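Local coordinates for protein toxin Tse2 (Pseudomonas aeruginosa, PDB 5AKO) that is secreted by the H1 type VI secretion system into recipient cells, where it probably acts as an NAD-dependent cytotoxin against prokaryotes and eukaryotes alike, at residues Asp90-Pro95 with Pro148-Arg154; Gly99-Arg105 with Gln140-Ile146. All coordinates share one frame; numbering follows the deposited sequence.

Overall arrangement
Both contacts hold parts of the ADP-ribosyltransferase-like Tse2 fold together, and contact 2 is nested along the chain inside the loop that contact 1 closes. Contact 1 pairs the loop 90-95 with 148-154, just ahead of helix 154-176; contact 2 pairs strand 100-103 with the strand that runs into 148-154. Their centres lie about 20 Å apart, and their segments meet through chain continuity alone. Contact 2 sits nearer the core, its centre about 9 Å from that of the chain, against about 16 Å for contact 1. Contact 2 also holds a polar chain in which His143 bonds both Ser101 and Asp133 of strand 128-136. Contact 1 is a single backbone bridge flanked by Leu92-Tyr153 and proline packing.

Contact 1 of 2, residues Asp90-Pro95 with Pro148-Arg154; sequences DGLYAP and PAKPMYR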
loop_
_atom_site.group_PDB
_atom_site.type_symbol
_atom_site.label_atom_id
_atom_site.label_comp_id
_atom_site.label_asym_id
_atom_site.label_seq_id
_atom_site.Cartn_x
_atom_site.Cartn_y
_atom_site.Cartn_z
ATOM N N ASP C 90 19.921 13.279 6.918
ATOM C CA ASP C 90 20.656 14.297 7.696
ATOM C C ASP C 90 20.426 14.241 9.213
ATOM O O ASP C 90 21.068 14.983 9.951
ATOM C CB ASP C 90 20.274 15.698 7.198
ATOM C CG ASP C 90 18.755 15.935 7.154
ATOM O OD1 ASP C 90 17.961 15.188 7.782
ATOM O OD2 ASP C 90 18.339 16.905 6.502
ATOM N N GLY C 91 19.549 13.356 9.689
ATOM C CA GLY C 91 19.195 13.289 11.133
ATOM C C GLY C 91 18.103 14.260 11.615
ATOM O O GLY C 91 17.818 14.314 12.797
ATOM N N LEU C 92 17.494 15.009 10.705
ATOM C CA LEU C 92 16.507 16.030 11.067
ATOM C C LEU C 92 15.055 15.519 10.891
ATOM O O LEU C 92 14.697 14.898 9.895
ATOM C CB LEU C 92 16.719 17.302 10.228
ATOM C CG LEU C 92 17.990 18.156 10.502
ATOM C CD1 LEU C 92 18.247 19.170 9.400
ATOM C CD2 LEU C 92 17.894 18.915 11.826
ATOM N N TYR C 93 14.246 15.746 11.893
ATOM C CA TYR C 93 12.827 15.402 11.855
ATOM C C TYR C 93 12.053 16.572 11.281
ATOM O O TYR C 93 11.996 17.616 11.888
ATOM C CB TYR C 93 12.339 15.065 13.244
ATOM C CG TYR C 93 12.933 13.782 13.730
ATOM C CD1 TYR C 93 14.182 13.761 14.384
ATOM C CD2 TYR C 93 12.330 12.606 13.465
ATOM C CE1 TYR C 93 14.766 12.583 14.780
ATOM C CE2 TYR C 93 12.900 11.416 13.847
ATOM C CZ TYR C 93 14.107 11.404 14.522
ATOM O OH TYR C 93 14.639 10.193 14.908
ATOM N N ALA C 94 11.540 16.406 10.076
ATOM C CA ALA C 94 10.818 17.465 9.366
ATOM C C ALA C 94 9.289 17.316 9.570
ATOM O O ALA C 94 8.802 16.247 9.796
ATOM C CB ALA C 94 11.150 17.403 7.873
ATOM N N PRO C 95 8.537 18.411 9.465
ATOM C CA PRO C 95 7.076 18.296 9.519
ATOM C C PRO C 95 6.428 17.247 8.557
ATOM O O PRO C 95 6.997 16.877 7.519
ATOM C CB PRO C 95 6.586 19.698 9.164
ATOM C CG PRO C 95 7.796 20.583 9.084
ATOM C CD PRO C 95 9.029 19.778 9.225
ATOM N N PRO C 148 6.930 18.219 14.634
ATOM C CA PRO C 148 7.760 19.417 14.550
ATOM C C PRO C 148 7.241 20.453 13.512
ATOM O O PRO C 148 6.696 20.095 12.468
ATOM C CB PRO C 148 9.141 18.865 14.141
ATOM C CG PRO C 148 8.870 17.502 13.590
ATOM C CD PRO C 148 7.697 16.992 14.373
ATOM N N ALA C 149 7.395 21.728 13.834
ATOM C CA ALA C 149 6.957 22.785 12.920
ATOM C C ALA C 149 8.088 23.159 11.978
ATOM O O ALA C 149 7.873 23.863 11.016
ATOM C CB ALA C 149 6.492 24.013 13.702
ATOM N N LYS C 150 9.289 22.724 12.301
ATOM C CA LYS C 150 10.470 22.955 11.454
ATOM C C LYS C 150 11.457 21.798 11.654
ATOM O O LYS C 150 11.357 21.059 12.641
ATOM C CB LYS C 150 11.142 24.287 11.809
ATOM C CG LYS C 150 11.597 24.363 13.271
ATOM C CD LYS C 150 12.679 25.416 13.505
ATOM C CE LYS C 150 13.753 24.898 14.474
ATOM N NZ LYS C 150 14.683 25.963 14.968
ATOM N N PRO C 151 12.379 21.613 10.722
ATOM C CA PRO C 151 13.287 20.492 10.867
ATOM C C PRO C 151 14.071 20.555 12.157
ATOM O O PRO C 151 14.574 21.590 12.477
ATOM C CB PRO C 151 14.221 20.684 9.686
ATOM C CG PRO C 151 13.333 21.289 8.621
ATOM C CD PRO C 151 12.490 22.243 9.399
ATOM N N MET C 152 14.121 19.477 12.924
ATOM C CA MET C 152 14.889 19.497 14.163
ATOM C C MET C 152 15.464 18.128 14.508
ATOM O O MET C 152 14.934 17.096 14.079
ATOM C CB MET C 152 14.031 20.001 15.318
ATOM C CG MET C 152 12.769 19.200 15.568
ATOM S SD MET C 152 11.628 19.951 16.750
ATOM C CE MET C 152 11.236 21.479 15.921
ATOM N N TYR C 153 16.551 18.133 15.284
ATOM C CA TYR C 153 17.153 16.911 15.771
ATOM C C TYR C 153 16.309 16.337 16.873
ATOM O O TYR C 153 15.496 17.023 17.486
ATOM C CB TYR C 153 18.607 17.143 16.240
ATOM C CG TYR C 153 19.533 17.594 15.119
ATOM C CD1 TYR C 153 19.883 16.709 14.077
ATOM C CD2 TYR C 153 20.003 18.904 15.055
ATOM C CE1 TYR C 153 20.700 17.113 13.036
ATOM C CE2 TYR C 153 20.820 19.324 14.017
ATOM C CZ TYR C 153 21.179 18.430 13.019
ATOM O OH TYR C 153 21.964 18.842 11.966
ATOM N N ARG C 154 16.500 15.041 17.123
ATOM C CA ARG C 154 15.703 14.306 18.078
ATOM C C ARG C 154 15.634 14.949 19.448
ATOM O O ARG C 154 14.568 15.032 20.063
ATOM C CB ARG C 154 16.232 12.882 18.213
ATOM C CG ARG C 154 15.203 11.985 18.866
ATOM C CD ARG C 154 15.664 10.564 19.050
ATOM N NE ARG C 154 15.889 9.869 17.787
ATOM C CZ ARG C 154 16.149 8.570 17.708
ATOM N NH1 ARG C 154 16.230 7.847 18.819
ATOM N NH2 ARG C 154 16.353 7.998 16.521
#
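The methyl CD2 of Leu92 sits squarely over one face of the Tyr153 ring, a CH-pi contact with CD2 3.4 Å from the ring centroid. Leu92 CG is anti to its carbonyl carbon (chi1 -70°), and from there the branch reaches across to the ring. The side chain is thus a knob set between the Tyr153 face and Pro151, Leu92 CB lying 4.2 Å from Pro151 CB. One residue on, a single antiparallel hydrogen-bonded bridge fixes the backbone: Tyr93 N to Met152 O is 2.7 Å and nearly straight, and Met152 N returns a bond to Tyr93 O. Met152 O also lies in plane at the edge of the Tyr93 ring. That ring crosses Arg154 at a slant, Tyr93 CE1 3.7 Å from Arg154 CB, and Tyr93 OH accepts two weak bonds, from Arg154 NE and NH2, at the guanidinium edge. Pro148 CG presses on the Tyr93 carbonyl, 3.6 Å from Tyr93 O, which Pro151 CA also approaches. Pro95 lies between the Pro148 carbonyl, CB to O 3.3 Å, and the Pro151 ring. Tyr93 also packs on Ile85 and Ala87, and Pro95 on Lys129 of strand 128-136; the contact thus fastens a long loop beside the end of strand 141-148 and the start of helix 154-176.

Contact 2 of 2, residues Gly99-Arg105 with Gln140-Ile146; sequences GTSVFDR and QATHYTI
The imidazole of His143 meets the Phe103 ring in an offset edge-to-face pair, the His143 edge turned toward the Phe103 face, with planes 85° apart and centroids 5.2 Å apart. Val102 O lies over one face of the imidazole, toward its rim. Ser101 OG lies in the ring plane at the edge and shares a 2.7 Å hydrogen bond with His143 NE2; Thr145 OG1, also in plane at the edge, bonds Asp133 OD2, as His143 ND1 does. Bonds at both ring nitrogens fix the rotation of the imidazole. His143 CG is anti to the backbone N (chi1 -177°), which swings the ring across to Ser101. The Arg105 guanidinium takes Gln140 O at its edge, NE to O 2.9 Å, while its NH2 bonds Leu139 O. Asp104 OD1 accepts from Thr142 N at 2.9 Å, from above the carboxylate plane. The strands are antiparallel, with hydrogen-bonded pairs Thr100-Ile146 and Val102-Tyr144. Val102 CG2 packs on Tyr144 CB at 3.8 Å, and Gly99 CA fits against Thr145 CG2. Strand 100-103 is the outermost strand of the sheet within this chain, beside strand 141-148, which strand 128-136 flanks. On the Val102 and Tyr144 face, strand 33-37 lies against both residues, and Ile146 meets Leu161 and Phe164 of helix 154-176; on the other, apolar side chains of another chain pack against Ser101, Phe103 and His143.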
loop_
_atom_site.group_PDB
_atom_site.type_symbol
_atom_site.label_atom_id
_atom_site.label_comp_id
_atom_site.label_asym_id
_atom_site.label_seq_id
_atom_site.Cartn_x
_atom_site.Cartn_y
_atom_site.Cartn_z
ATOM N N GLY C 99 4.485 11.594 13.766
ATOM C CA GLY C 99 4.505 12.321 15.041
ATOM C C GLY C 99 3.743 11.537 16.122
ATOM O O GLY C 99 3.557 10.325 15.992
ATOM N N THR C 100 3.370 12.213 17.203
ATOM C CA THR C 100 2.720 11.578 18.304
ATOM C C THR C 100 1.200 11.623 18.105
ATOM O O THR C 100 0.653 12.688 17.897
ATOM C CB THR C 100 3.028 12.302 19.623
ATOM O OG1 THR C 100 4.438 12.292 19.859
ATOM C CG2 THR C 100 2.337 11.615 20.769
ATOM N N SER C 101 0.548 10.475 18.264
ATOM C CA SER C 101 -0.895 10.324 18.108
ATOM C C SER C 101 -1.663 10.703 19.338
ATOM O O SER C 101 -1.383 10.190 20.425
ATOM C CB SER C 101 -1.251 8.886 17.786
ATOM O OG SER C 101 -0.849 8.536 16.463
ATOM N N VAL C 102 -2.651 11.592 19.159
ATOM C CA VAL C 102 -3.659 11.829 20.176
ATOM C C VAL C 102 -5.043 11.888 19.539
ATOM O O VAL C 102 -5.144 11.999 18.322
ATOM C CB VAL C 102 -3.381 13.103 20.953
ATOM C CG1 VAL C 102 -2.120 12.958 21.766
ATOM C CG2 VAL C 102 -3.307 14.304 20.031
ATOM N N PHE C 103 -6.101 11.817 20.349
ATOM C CA PHE C 103 -7.466 11.820 19.836
ATOM C C PHE C 103 -8.290 12.840 20.612
ATOM O O PHE C 103 -7.853 13.339 21.650
ATOM C CB PHE C 103 -8.085 10.461 20.045
ATOM C CG PHE C 103 -7.437 9.389 19.263
ATOM C CD1 PHE C 103 -7.782 9.184 17.940
ATOM C CD2 PHE C 103 -6.454 8.620 19.826
ATOM C CE1 PHE C 103 -7.184 8.200 17.191
ATOM C CE2 PHE C 103 -5.868 7.607 19.094
ATOM C CZ PHE C 103 -6.239 7.406 17.773
ATOM N N ASP C 104 -9.506 13.072 20.136
ATOM C CA ASP C 104 -10.399 14.078 20.717
ATOM C C ASP C 104 -11.454 13.471 21.658
ATOM O O ASP C 104 -12.424 14.130 22.019
ATOM C CB ASP C 104 -11.073 14.910 19.590
ATOM C CG ASP C 104 -12.070 14.092 18.751
ATOM O OD1 ASP C 104 -12.000 12.818 18.733
ATOM O OD2 ASP C 104 -12.917 14.732 18.077
ATOM N N ARG C 105 -11.288 12.216 22.031
ATOM C CA ARG C 105 -12.056 11.695 23.154
ATOM C C ARG C 105 -11.226 10.654 23.866
ATOM O O ARG C 105 -10.177 10.246 23.354
ATOM C CB ARG C 105 -13.405 11.122 22.707
ATOM C CG ARG C 105 -13.313 9.798 22.002
ATOM C CD ARG C 105 -14.683 9.257 21.590
ATOM N NE ARG C 105 -14.498 8.022 20.816
ATOM C CZ ARG C 105 -14.255 6.811 21.336
ATOM N NH1 ARG C 105 -14.157 6.635 22.652
ATOM N NH2 ARG C 105 -14.116 5.761 20.526
ATOM N N GLN C 140 -14.192 5.959 15.762
ATOM C CA GLN C 140 -15.165 6.975 16.098
ATOM C C GLN C 140 -14.507 8.059 16.893
ATOM O O GLN C 140 -14.956 8.417 17.980
ATOM C CB GLN C 140 -16.311 6.397 16.925
ATOM C CG GLN C 140 -16.980 5.195 16.311
ATOM C CD GLN C 140 -18.165 4.765 17.149
ATOM O OE1 GLN C 140 -19.196 5.450 17.195
ATOM N NE2 GLN C 140 -18.013 3.668 17.853
ATOM N N ALA C 141 -13.439 8.584 16.336
ATOM C CA ALA C 141 -12.731 9.666 16.966
ATOM C C ALA C 141 -11.874 10.290 15.943
ATOM O O ALA C 141 -11.488 9.654 14.971
ATOM C CB ALA C 141 -11.866 9.156 18.130
ATOM N N THR C 142 -11.559 11.541 16.152
ATOM C CA THR C 142 -10.740 12.251 15.169
ATOM C C THR C 142 -9.318 12.176 15.634
ATOM O O THR C 142 -9.031 12.486 16.788
ATOM C CB THR C 142 -11.154 13.743 15.028
ATOM O OG1 THR C 142 -12.442 13.799 14.402
ATOM C CG2 THR C 142 -10.151 14.469 14.144
ATOM N N HIS C 143 -8.431 11.828 14.724
ATOM C CA HIS C 143 -6.999 11.689 15.075
ATOM C C HIS C 143 -6.237 13.002 14.873
ATOM O O HIS C 143 -6.544 13.754 13.926
ATOM C CB HIS C 143 -6.379 10.649 14.166
ATOM C CG HIS C 143 -4.947 10.365 14.481
ATOM N ND1 HIS C 143 -3.908 11.141 14.020
ATOM C CD2 HIS C 143 -4.386 9.380 15.209
ATOM C CE1 HIS C 143 -2.766 10.632 14.439
ATOM N NE2 HIS C 143 -3.033 9.569 15.168
ATOM N N TYR C 144 -5.239 13.257 15.726
ATOM C CA TYR C 144 -4.405 14.428 15.627
ATOM C C TYR C 144 -2.941 14.038 15.804
ATOM O O TYR C 144 -2.648 13.023 16.453
ATOM C CB TYR C 144 -4.770 15.435 16.696
ATOM C CG TYR C 144 -6.102 16.190 16.533
ATOM C CD1 TYR C 144 -7.295 15.597 16.847
ATOM C CD2 TYR C 144 -6.133 17.501 16.132
ATOM C CE1 TYR C 144 -8.495 16.275 16.726
ATOM C CE2 TYR C 144 -7.296 18.205 16.010
ATOM C CZ TYR C 144 -8.494 17.576 16.287
ATOM O OH TYR C 144 -9.702 18.237 16.178
ATOM N N THR C 145 -2.012 14.845 15.248
ATOM C CA THR C 145 -0.600 14.518 15.319
ATOM C C THR C 145 0.193 15.711 15.791
ATOM O O THR C 145 0.091 16.786 15.238
ATOM C CB THR C 145 -0.061 14.071 13.950
ATOM O OG1 THR C 145 -0.845 12.979 13.483
ATOM C CG2 THR C 145 1.425 13.607 14.041
ATOM N N ILE C 146 0.917 15.518 16.878
ATOM C CA ILE C 146 1.833 16.511 17.378
ATOM C C ILE C 146 3.141 16.268 16.629
ATOM O O ILE C 146 3.656 15.160 16.656
ATOM C CB ILE C 146 2.135 16.293 18.848
ATOM C CG1 ILE C 146 0.852 16.266 19.688
ATOM C CG2 ILE C 146 3.054 17.391 19.328
ATOM C CD1 ILE C 146 1.009 15.804 21.129
HETATM O O HOH W 1 6.055 13.778 17.873
HETATM O O HOH W 2 -14.323 13.958 16.198
#